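PDB 5GXX: glucanase from Clostridium thermocellum, which probably hydrolyses internal beta-1,4-glucosidic bonds of cellulose, as a family 9 endoglucanase with a cellulose-binding module. Local coordinates for residues A[119-124]-A[129-134]; A[327-332]-A[426-431]; A[14-19]-A[436-441]. The protein carries 1 engineered substitution. All blocks are in the same frame, centred on the assembly; numbering follows the deposited sequence.

Contact 1: A[119-124]-A[129-134]; sequences HKWWGS and EKEMTR
Glu131 lays its side chain over one face of the Trp121 indole. Its CG stands 3.6 Å from the centroid of the five-membered ring and 15° off the ring normal, the geometry of a CH-pi contact; the shortest single approach is CG to Trp121 CD1, 3.5 Å. The carboxylate continues across the same face, with Glu131 CD also 3.5 Å from Trp121 CD1 and its plane only 7° from that of the ring, so the acid lies flat on the indole. This lie follows from the bend of the glutamate at chi2 (66°), which turns its end along the indole surface. Met132 contributes from another direction: its terminal methyl CE reaches Trp121 CB at 3.8 Å, because the chain bends at chi3 and brings CE back toward the tryptophan.

Both segments flank a short turn in the glycosyl hydrolase family 9 domain, an (alpha/alpha)6 barrel in this family, and the contact ties the end of helix 115-120 to helix 128-131 and the loop after it. The indole's own segment lines its other sides: backbone Gly123 N lies over the face opposite Glu131, 3.7 Å above the plane, and Ser124 O sits at the ring edge in plane. In the second shell, Trp121 NE1 donates to Ile543 O, in the loop between strands 527-534 and 549-557; Lys130 NZ reaches Thr538 OG1 in that same loop. These two bonds are consistent with the CH-pi contact lying near the junction of the catalytic domain and the cellulose-binding module. Further out, Arg364 holds the backbone carbonyls of His119 and Trp121, while His119 NE2 bonds Asp53 OD2, within the Asp-Ala-Gly-Asp sequence characteristic of family 9.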
loop_
_atom_site.group_PDB
_atom_site.type_symbol
_atom_site.label_atom_id
_atom_site.label_comp_id
_atom_site.label_asym_id
_atom_site.label_seq_id
_atom_site.Cartn_x
_atom_site.Cartn_y
_atom_site.Cartn_z
ATOM N N HIS A 119 -21.689 13.470 -1.946
ATOM C CA HIS A 119 -21.531 13.238 -3.376
ATOM C C HIS A 119 -20.231 12.548 -3.739
ATOM O O HIS A 119 -20.141 11.897 -4.779
ATOM C CB HIS A 119 -21.684 14.568 -4.121
ATOM C CG HIS A 119 -23.078 15.102 -4.058
ATOM N ND1 HIS A 119 -23.471 16.233 -4.735
ATOM C CD2 HIS A 119 -24.175 14.645 -3.409
ATOM C CE1 HIS A 119 -24.752 16.459 -4.499
ATOM N NE2 HIS A 119 -25.204 15.504 -3.707
ATOM N N LYS A 120 -19.240 12.629 -2.855
ATOM C CA LYS A 120 -17.956 12.004 -3.155
ATOM C C LYS A 120 -18.027 10.474 -3.131
ATOM O O LYS A 120 -17.186 9.793 -3.722
ATOM C CB LYS A 120 -16.923 12.517 -2.156
ATOM C CG LYS A 120 -15.490 12.359 -2.590
ATOM C CD LYS A 120 -14.585 13.004 -1.539
ATOM C CE LYS A 120 -13.195 12.383 -1.522
ATOM N NZ LYS A 120 -12.644 12.201 -2.899
ATOM N N TRP A 121 -19.059 9.935 -2.484
ATOM C CA TRP A 121 -19.187 8.494 -2.278
ATOM C C TRP A 121 -20.372 7.969 -3.084
ATOM O O TRP A 121 -21.420 8.617 -3.140
ATOM C CB TRP A 121 -19.388 8.197 -0.789
ATOM C CG TRP A 121 -19.607 6.747 -0.447
ATOM C CD1 TRP A 121 -18.659 5.768 -0.362
ATOM C CD2 TRP A 121 -20.859 6.125 -0.139
ATOM N NE1 TRP A 121 -19.245 4.571 -0.008
ATOM C CE2 TRP A 121 -20.596 4.762 0.129
ATOM C CE3 TRP A 121 -22.181 6.589 -0.067
ATOM C CZ2 TRP A 121 -21.600 3.853 0.474
ATOM C CZ3 TRP A 121 -23.176 5.686 0.277
ATOM C CH2 TRP A 121 -22.878 4.335 0.547
ATOM N N TRP A 122 -20.189 6.790 -3.669
ATOM C CA TRP A 122 -21.178 6.142 -4.532
ATOM C C TRP A 122 -21.546 4.805 -3.880
ATOM O O TRP A 122 -20.726 3.894 -3.807
ATOM C CB TRP A 122 -20.633 5.933 -5.957
ATOM C CG TRP A 122 -21.741 5.640 -6.943
ATOM C CD1 TRP A 122 -22.210 4.411 -7.310
ATOM C CD2 TRP A 122 -22.554 6.600 -7.628
ATOM N NE1 TRP A 122 -23.243 4.544 -8.216
ATOM C CE2 TRP A 122 -23.479 5.880 -8.420
ATOM C CE3 TRP A 122 -22.583 8.001 -7.666
ATOM C CZ2 TRP A 122 -24.416 6.518 -9.243
ATOM C CZ3 TRP A 122 -23.516 8.629 -8.479
ATOM C CH2 TRP A 122 -24.437 7.892 -9.226
ATOM N N GLY A 123 -22.765 4.695 -3.364
ATOM C CA GLY A 123 -23.216 3.458 -2.740
ATOM C C GLY A 123 -24.622 3.640 -2.204
ATOM O O GLY A 123 -25.199 4.722 -2.321
ATOM N N SER A 124 -25.161 2.582 -1.609
ATOM C CA SER A 124 -26.575 2.504 -1.262
ATOM C C SER A 124 -26.888 3.178 0.072
ATOM O O SER A 124 -26.090 3.124 1.021
ATOM C CB SER A 124 -27.021 1.036 -1.241
ATOM O OG SER A 124 -26.906 0.479 -2.547
ATOM N N GLU A 129 -23.892 5.009 6.609
ATOM C CA GLU A 129 -23.368 5.306 7.941
ATOM C C GLU A 129 -22.086 4.544 8.271
ATOM O O GLU A 129 -21.366 4.942 9.185
ATOM C CB GLU A 129 -24.440 5.081 9.011
ATOM C CG GLU A 129 -25.613 6.041 8.855
ATOM C CD GLU A 129 -26.739 5.788 9.842
ATOM O OE1 GLU A 129 -26.898 4.639 10.313
ATOM O OE2 GLU A 129 -27.495 6.738 10.117
ATOM N N LYS A 130 -21.790 3.478 7.530
ATOM C CA LYS A 130 -20.507 2.796 7.648
ATOM C C LYS A 130 -19.388 3.593 6.988
ATOM O O LYS A 130 -18.225 3.451 7.374
ATOM C CB LYS A 130 -20.565 1.383 7.055
ATOM C CG LYS A 130 -21.511 0.408 7.770
ATOM C CD LYS A 130 -21.132 0.117 9.225
ATOM C CE LYS A 130 -19.827 -0.632 9.375
ATOM N NZ LYS A 130 -19.771 -1.335 10.703
ATOM N N GLU A 131 -19.737 4.434 6.014
ATOM C CA GLU A 131 -18.779 5.267 5.288
ATOM C C GLU A 131 -18.507 6.623 5.954
ATOM O O GLU A 131 -17.355 7.072 6.007
ATOM C CB GLU A 131 -19.255 5.475 3.841
ATOM C CG GLU A 131 -18.430 6.484 3.031
ATOM C CD GLU A 131 -17.005 6.024 2.765
ATOM O OE1 GLU A 131 -16.711 4.820 2.904
ATOM O OE2 GLU A 131 -16.167 6.866 2.386
ATOM N N MET A 132 -19.546 7.288 6.449
ATOM C CA MET A 132 -19.426 8.643 6.981
ATOM C C MET A 132 -20.487 8.955 8.033
ATOM O O MET A 132 -21.495 8.255 8.146
ATOM C CB MET A 132 -19.499 9.666 5.846
ATOM C CG MET A 132 -20.914 9.867 5.287
ATOM S SD MET A 132 -20.991 10.816 3.756
ATOM C CE MET A 132 -20.369 9.664 2.541
ATOM N N THR A 133 -20.241 10.030 8.775
ATOM C CA THR A 133 -21.142 10.549 9.803
ATOM C C THR A 133 -21.756 11.861 9.315
ATOM O O THR A 133 -21.055 12.792 8.910
ATOM C CB THR A 133 -20.405 10.736 11.155
ATOM O OG1 THR A 133 -19.858 9.473 11.547
ATOM C CG2 THR A 133 -21.360 11.186 12.249
ATOM N N ARG A 134 -23.080 11.917 9.342
ATOM C CA ARG A 134 -23.796 12.977 8.654
ATOM C C ARG A 134 -24.147 14.147 9.570
ATOM O O ARG A 134 -24.840 13.970 10.580
ATOM C CB ARG A 134 -25.081 12.408 8.049
ATOM C CG ARG A 134 -24.804 11.447 6.920
ATOM C CD ARG A 134 -25.907 10.405 6.751
ATOM N NE ARG A 134 -27.260 10.906 6.509
ATOM C CZ ARG A 134 -27.697 11.373 5.340
ATOM N NH1 ARG A 134 -26.873 11.466 4.305
ATOM N NH2 ARG A 134 -28.965 11.760 5.214
#

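Contact 2: A[327-332]-A[426-431]; sequences KYYNFA and TAEYGG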
loop_
_atom_site.group_PDB
_atom_site.type_symbol
_atom_site.label_atom_id
_atom_site.label_comp_id
_atom_site.label_asym_id
_atom_site.label_seq_id
_atom_site.Cartn_x
_atom_site.Cartn_y
_atom_site.Cartn_z
ATOM N N LYS A 327 -54.178 27.392 -26.851
ATOM C CA LYS A 327 -52.741 27.641 -26.963
ATOM C C LYS A 327 -52.003 27.106 -25.729
ATOM O O LYS A 327 -50.971 26.459 -25.858
ATOM C CB LYS A 327 -52.457 29.130 -27.166
ATOM C CG LYS A 327 -50.991 29.529 -27.043
ATOM C CD LYS A 327 -50.704 30.986 -27.395
ATOM C CE LYS A 327 -51.347 31.928 -26.398
ATOM N NZ LYS A 327 -50.933 33.334 -26.713
ATOM N N TYR A 328 -52.518 27.379 -24.533
ATOM C CA TYR A 328 -51.792 26.918 -23.349
ATOM C C TYR A 328 -51.905 25.425 -23.094
ATOM O O TYR A 328 -50.924 24.807 -22.675
ATOM C CB TYR A 328 -52.192 27.724 -22.108
ATOM C CG TYR A 328 -51.902 29.197 -22.242
ATOM C CD1 TYR A 328 -50.753 29.669 -22.859
ATOM C CD2 TYR A 328 -52.791 30.134 -21.721
ATOM C CE1 TYR A 328 -50.494 31.018 -22.984
ATOM C CE2 TYR A 328 -52.542 31.479 -21.836
ATOM C CZ TYR A 328 -51.408 31.926 -22.471
ATOM O OH TYR A 328 -51.196 33.284 -22.569
ATOM N N TYR A 329 -53.085 24.854 -23.344
ATOM C CA TYR A 329 -53.277 23.405 -23.260
ATOM C C TYR A 329 -52.351 22.673 -24.238
ATOM O O TYR A 329 -51.719 21.689 -23.862
ATOM C CB TYR A 329 -54.735 23.025 -23.566
ATOM C CG TYR A 329 -55.011 21.536 -23.507
ATOM C CD1 TYR A 329 -54.798 20.708 -24.619
ATOM C CD2 TYR A 329 -55.471 20.939 -22.334
ATOM C CE1 TYR A 329 -55.036 19.340 -24.576
ATOM C CE2 TYR A 329 -55.717 19.568 -22.289
ATOM C CZ TYR A 329 -55.501 18.778 -23.412
ATOM O OH TYR A 329 -55.742 17.428 -23.360
ATOM N N ASN A 330 -52.275 23.135 -25.484
ATOM C CA ASN A 330 -51.481 22.411 -26.485
ATOM C C ASN A 330 -49.997 22.450 -26.113
ATOM O O ASN A 330 -49.278 21.445 -26.245
ATOM C CB ASN A 330 -51.677 23.054 -27.862
ATOM C CG ASN A 330 -52.998 22.680 -28.519
ATOM O OD1 ASN A 330 -53.705 21.777 -28.064
ATOM N ND2 ASN A 330 -53.315 23.370 -29.619
ATOM N N PHE A 331 -49.570 23.626 -25.644
ATOM C CA PHE A 331 -48.201 23.733 -25.117
ATOM C C PHE A 331 -47.941 22.708 -24.013
ATOM O O PHE A 331 -46.950 21.964 -24.059
ATOM C CB PHE A 331 -47.904 25.149 -24.595
ATOM C CG PHE A 331 -46.742 25.189 -23.640
ATOM C CD1 PHE A 331 -45.439 25.081 -24.113
ATOM C CD2 PHE A 331 -46.962 25.295 -22.264
ATOM C CE1 PHE A 331 -44.374 25.058 -23.226
ATOM C CE2 PHE A 331 -45.896 25.257 -21.377
ATOM C CZ PHE A 331 -44.597 25.175 -21.860
ATOM N N ALA A 332 -48.812 22.686 -23.010
ATOM C CA ALA A 332 -48.605 21.813 -21.858
ATOM C C ALA A 332 -48.559 20.341 -22.288
ATOM O O ALA A 332 -47.630 19.617 -21.932
ATOM C CB ALA A 332 -49.726 22.071 -20.842
ATOM N N THR A 426 -54.415 12.443 -16.891
ATOM C CA THR A 426 -55.167 11.226 -16.599
ATOM C C THR A 426 -56.605 11.581 -16.238
ATOM O O THR A 426 -57.526 10.835 -16.586
ATOM C CB THR A 426 -54.505 10.324 -15.543
ATOM O OG1 THR A 426 -55.145 9.041 -15.550
ATOM C CG2 THR A 426 -54.615 10.918 -14.158
ATOM N N ALA A 427 -56.809 12.726 -15.595
ATOM C CA ALA A 427 -58.167 13.189 -15.330
ATOM C C ALA A 427 -58.962 13.251 -16.624
ATOM O O ALA A 427 -60.121 12.818 -16.681
ATOM C CB ALA A 427 -58.134 14.562 -14.667
ATOM N N GLU A 428 -58.347 13.764 -17.680
ATOM C CA GLU A 428 -59.065 13.888 -18.945
ATOM C C GLU A 428 -59.159 12.570 -19.715
ATOM O O GLU A 428 -60.226 12.220 -20.240
ATOM C CB GLU A 428 -58.383 14.943 -19.808
ATOM C CG GLU A 428 -58.956 15.039 -21.220
ATOM C CD GLU A 428 -58.468 16.257 -21.975
ATOM O OE1 GLU A 428 -57.515 16.911 -21.528
ATOM O OE2 GLU A 428 -59.013 16.562 -23.053
ATOM N N TYR A 429 -58.056 11.836 -19.793
ATOM C CA TYR A 429 -57.992 10.707 -20.717
ATOM C C TYR A 429 -58.202 9.360 -20.053
ATOM O O TYR A 429 -58.364 8.353 -20.737
ATOM C CB TYR A 429 -56.683 10.728 -21.499
ATOM C CG TYR A 429 -56.592 11.932 -22.403
ATOM C CD1 TYR A 429 -57.335 11.995 -23.580
ATOM C CD2 TYR A 429 -55.812 13.038 -22.068
ATOM C CE1 TYR A 429 -57.264 13.104 -24.407
ATOM C CE2 TYR A 429 -55.721 14.147 -22.899
ATOM C CZ TYR A 429 -56.455 14.177 -24.072
ATOM O OH TYR A 429 -56.396 15.284 -24.898
ATOM N N GLY A 430 -58.217 9.345 -18.724
ATOM C CA GLY A 430 -58.355 8.093 -17.998
ATOM C C GLY A 430 -57.066 7.303 -18.086
ATOM O O GLY A 430 -55.972 7.838 -17.877
ATOM N N GLY A 431 -57.193 6.033 -18.450
ATOM C CA GLY A 431 -56.077 5.105 -18.470
ATOM C C GLY A 431 -56.226 4.246 -17.226
ATOM O O GLY A 431 -56.758 4.701 -16.202
#
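This is a polar, surface-level bridge between two helices of the family 9 (alpha/alpha)6 barrel, made by hydroxyls and a carboxylate without close backbone approach: the nearest CA atoms, those of Tyr329 and Glu428, are 11.9 Å apart. Tyr329 on helix 322-340 spans the gap with CG anti to its own N (chi1 180°), which sends the ring straight out toward the C-terminal end of helix 412-429. There its OH donates to Glu428 OE1 at 2.6 Å and accepts from Tyr429 OH at 2.7 Å; both partners meet the Tyr329 ring at its edge. Glu428 OE1 is approached from above the carboxylate plane, 41° out of it. Glu428 is extended, and its CG lies 3.7 Å above the centre of the Tyr429 ring, so the acceptor Glu428 and the donor Tyr429 pack against each other. Just beyond them the helix closes at Gly430, whose O takes a bond from Thr426 OG1, while Phe313 of helix 301-318 packs against the Tyr329 ring. The bonds run in one direction, Tyr429 to Tyr329 to Glu428, and donation from Tyr429 probably sharpens Tyr329 as a donor, while the salt bridge from Arg424 to the same OE1 would help keep the carboxylate negative.

Contact 3: A[14-19]-A[436-441]; sequences AIYFYE and NFPPPE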
loop_
_atom_site.group_PDB
_atom_site.type_symbol
_atom_site.label_atom_id
_atom_site.label_comp_id
_atom_site.label_asym_id
_atom_site.label_seq_id
_atom_site.Cartn_x
_atom_site.Cartn_y
_atom_site.Cartn_z
ATOM N N ALA A 14 -44.673 7.743 -11.499
ATOM C CA ALA A 14 -44.110 9.023 -11.075
ATOM C C ALA A 14 -44.271 9.276 -9.577
ATOM O O ALA A 14 -43.395 9.885 -8.964
ATOM C CB ALA A 14 -44.656 10.186 -11.924
ATOM N N ILE A 15 -45.337 8.731 -8.992
ATOM C CA ILE A 15 -45.545 8.797 -7.547
ATOM C C ILE A 15 -44.647 7.831 -6.786
ATOM O O ILE A 15 -44.072 8.193 -5.747
ATOM C CB ILE A 15 -47.026 8.523 -7.207
ATOM C CG1 ILE A 15 -47.904 9.611 -7.830
ATOM C CG2 ILE A 15 -47.245 8.481 -5.680
ATOM C CD1 ILE A 15 -49.379 9.195 -7.906
ATOM N N TYR A 16 -44.568 6.609 -7.312
ATOM C CA TYR A 16 -43.749 5.533 -6.740
ATOM C C TYR A 16 -42.303 5.979 -6.616
ATOM O O TYR A 16 -41.621 5.581 -5.670
ATOM C CB TYR A 16 -43.876 4.270 -7.611
ATOM C CG TYR A 16 -42.960 3.116 -7.268
ATOM C CD1 TYR A 16 -41.686 2.996 -7.850
ATOM C CD2 TYR A 16 -43.367 2.123 -6.377
ATOM C CE1 TYR A 16 -40.865 1.924 -7.576
ATOM C CE2 TYR A 16 -42.557 1.005 -6.109
ATOM C CZ TYR A 16 -41.313 0.930 -6.710
ATOM O OH TYR A 16 -40.485 -0.127 -6.459
ATOM N N PHE A 17 -41.833 6.796 -7.563
ATOM C CA PHE A 17 -40.501 7.389 -7.424
ATOM C C PHE A 17 -40.236 7.928 -6.016
ATOM O O PHE A 17 -39.164 7.660 -5.457
ATOM C CB PHE A 17 -40.275 8.462 -8.503
ATOM C CG PHE A 17 -39.040 9.297 -8.268
ATOM C CD1 PHE A 17 -37.766 8.809 -8.532
ATOM C CD2 PHE A 17 -39.166 10.584 -7.777
ATOM C CE1 PHE A 17 -36.622 9.584 -8.320
ATOM C CE2 PHE A 17 -38.030 11.405 -7.596
ATOM C CZ PHE A 17 -36.752 10.899 -7.843
ATOM N N TYR A 18 -41.189 8.673 -5.450
ATOM C CA TYR A 18 -40.952 9.250 -4.124
ATOM C C TYR A 18 -40.730 8.190 -3.048
ATOM O O TYR A 18 -39.972 8.420 -2.099
ATOM C CB TYR A 18 -42.055 10.230 -3.739
ATOM C CG TYR A 18 -41.989 11.466 -4.601
ATOM C CD1 TYR A 18 -41.100 12.497 -4.296
ATOM C CD2 TYR A 18 -42.763 11.577 -5.759
ATOM C CE1 TYR A 18 -40.985 13.606 -5.117
ATOM C CE2 TYR A 18 -42.671 12.695 -6.578
ATOM C CZ TYR A 18 -41.778 13.699 -6.250
ATOM O OH TYR A 18 -41.689 14.834 -7.022
ATOM N N GLU A 19 -41.338 7.011 -3.179
ATOM C CA GLU A 19 -41.056 5.934 -2.219
ATOM C C GLU A 19 -39.622 5.411 -2.328
ATOM O O GLU A 19 -39.026 4.945 -1.352
ATOM C CB GLU A 19 -42.055 4.791 -2.391
ATOM C CG GLU A 19 -43.432 5.242 -1.934
ATOM C CD GLU A 19 -44.552 4.241 -2.201
ATOM O OE1 GLU A 19 -44.351 3.026 -2.085
ATOM O OE2 GLU A 19 -45.651 4.718 -2.528
ATOM N N ASN A 436 -50.206 -5.248 -11.231
ATOM C CA ASN A 436 -49.364 -5.999 -10.308
ATOM C C ASN A 436 -48.098 -5.209 -9.951
ATOM O O ASN A 436 -46.998 -5.749 -9.901
ATOM C CB ASN A 436 -49.063 -7.404 -10.866
ATOM C CG ASN A 436 -50.316 -8.149 -11.353
ATOM O OD1 ASN A 436 -51.235 -8.446 -10.578
ATOM N ND2 ASN A 436 -50.342 -8.472 -12.647
ATOM N N PHE A 437 -48.261 -3.916 -9.690
ATOM C CA PHE A 437 -47.118 -3.005 -9.701
ATOM C C PHE A 437 -46.611 -2.695 -8.287
ATOM O O PHE A 437 -47.403 -2.417 -7.381
ATOM C CB PHE A 437 -47.441 -1.727 -10.500
ATOM C CG PHE A 437 -46.366 -0.684 -10.397
ATOM C CD1 PHE A 437 -45.245 -0.741 -11.207
ATOM C CD2 PHE A 437 -46.442 0.288 -9.409
ATOM C CE1 PHE A 437 -44.221 0.211 -11.072
ATOM C CE2 PHE A 437 -45.409 1.206 -9.241
ATOM C CZ PHE A 437 -44.312 1.175 -10.071
ATOM N N PRO A 438 -45.288 -2.769 -8.063
ATOM C CA PRO A 438 -44.216 -3.157 -8.974
ATOM C C PRO A 438 -44.043 -4.673 -8.989
ATOM O O PRO A 438 -44.269 -5.311 -7.964
ATOM C CB PRO A 438 -42.985 -2.518 -8.333
ATOM C CG PRO A 438 -43.296 -2.589 -6.864
ATOM C CD PRO A 438 -44.760 -2.272 -6.779
ATOM N N PRO A 439 -43.626 -5.239 -10.130
ATOM C CA PRO A 439 -43.309 -6.653 -10.249
ATOM C C PRO A 439 -41.980 -6.945 -9.555
ATOM O O PRO A 439 -41.133 -6.051 -9.451
ATOM C CB PRO A 439 -43.177 -6.849 -11.760
ATOM C CG PRO A 439 -42.750 -5.531 -12.273
ATOM C CD PRO A 439 -43.447 -4.525 -11.407
ATOM N N PRO A 440 -41.808 -8.179 -9.061
ATOM C CA PRO A 440 -40.589 -8.527 -8.334
ATOM C C PRO A 440 -39.384 -8.504 -9.265
ATOM O O PRO A 440 -39.486 -8.851 -10.442
ATOM C CB PRO A 440 -40.856 -9.950 -7.817
ATOM C CG PRO A 440 -42.320 -10.176 -7.988
ATOM C CD PRO A 440 -42.774 -9.290 -9.111
ATOM N N GLU A 441 -38.243 -8.081 -8.731
ATOM C CA GLU A 441 -37.005 -8.036 -9.499
ATOM C C GLU A 441 -36.300 -9.386 -9.512
ATOM O O GLU A 441 -36.421 -10.168 -8.568
ATOM C CB GLU A 441 -36.059 -6.984 -8.902
ATOM C CG GLU A 441 -36.550 -5.572 -9.188
ATOM C CD GLU A 441 -35.675 -4.462 -8.610
ATOM O OE1 GLU A 441 -34.714 -4.715 -7.848
ATOM O OE2 GLU A 441 -35.956 -3.294 -8.935
#
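Tyr16, on the first helix of the catalytic (alpha/alpha)6 barrel, packs against Phe437 and Pro438 of the segment that leads from the last barrel helix, 412-429, to the first strand of the cellulose-binding module. Its CB already lies 3.8 Å from Phe437 CE2. A chi1 of 172° sets CG opposite the backbone N and carries the ring out to segment 436-441. There CG and CD1 meet Phe437 CZ, CD1 at 3.9 Å, and CD2 makes the shortest approach, 3.6 Å to Phe437 CE2. Centroids 4.9 Å apart and planes at 68° define a T-shaped pair in which the edge of Phe437 points at the face of Tyr16. Farther along, CE2 meets Pro438 CG at 3.7 Å and CZ meets it at 4.0 Å; the hydroxyl end stays beside this proline, which crosses it at about a right angle, OH standing 3.8 Å from CG. Phe437 has a second edge-to-face neighbour in Tyr385, and Glu441 is bonded to His382, Val383 and Trp473. The two residues that grip Tyr16 are joined by a cis peptide bond, which folds the chain so that Pro438 CB lies 4.0 Å above the face of the Phe437 ring.

Contact 3 spans the catalytic domain in sequence, joining its first helix to the segment after its last, and contacts 1 and 2 fall in series between those ends. None touches another. Contacts 1 and 3 approach to about 11 Å between nearest atoms (centres 25 Å apart), both on the side facing the cellulose-binding module. Contact 2 comes within about 8 Å of contact 3 (nearest atoms) but lies 42 Å from contact 1 between centres, at the barrel surface. His119, in segment 119-124 of contact 1, bonds Asp53 of the family 9 Asp-Ala-Gly-Asp sequence, consistent with a place near the substrate cleft. Neither calcium site, Ser195 to Asp246 or Asp488 to Asp570, draws a ligand from any of the three.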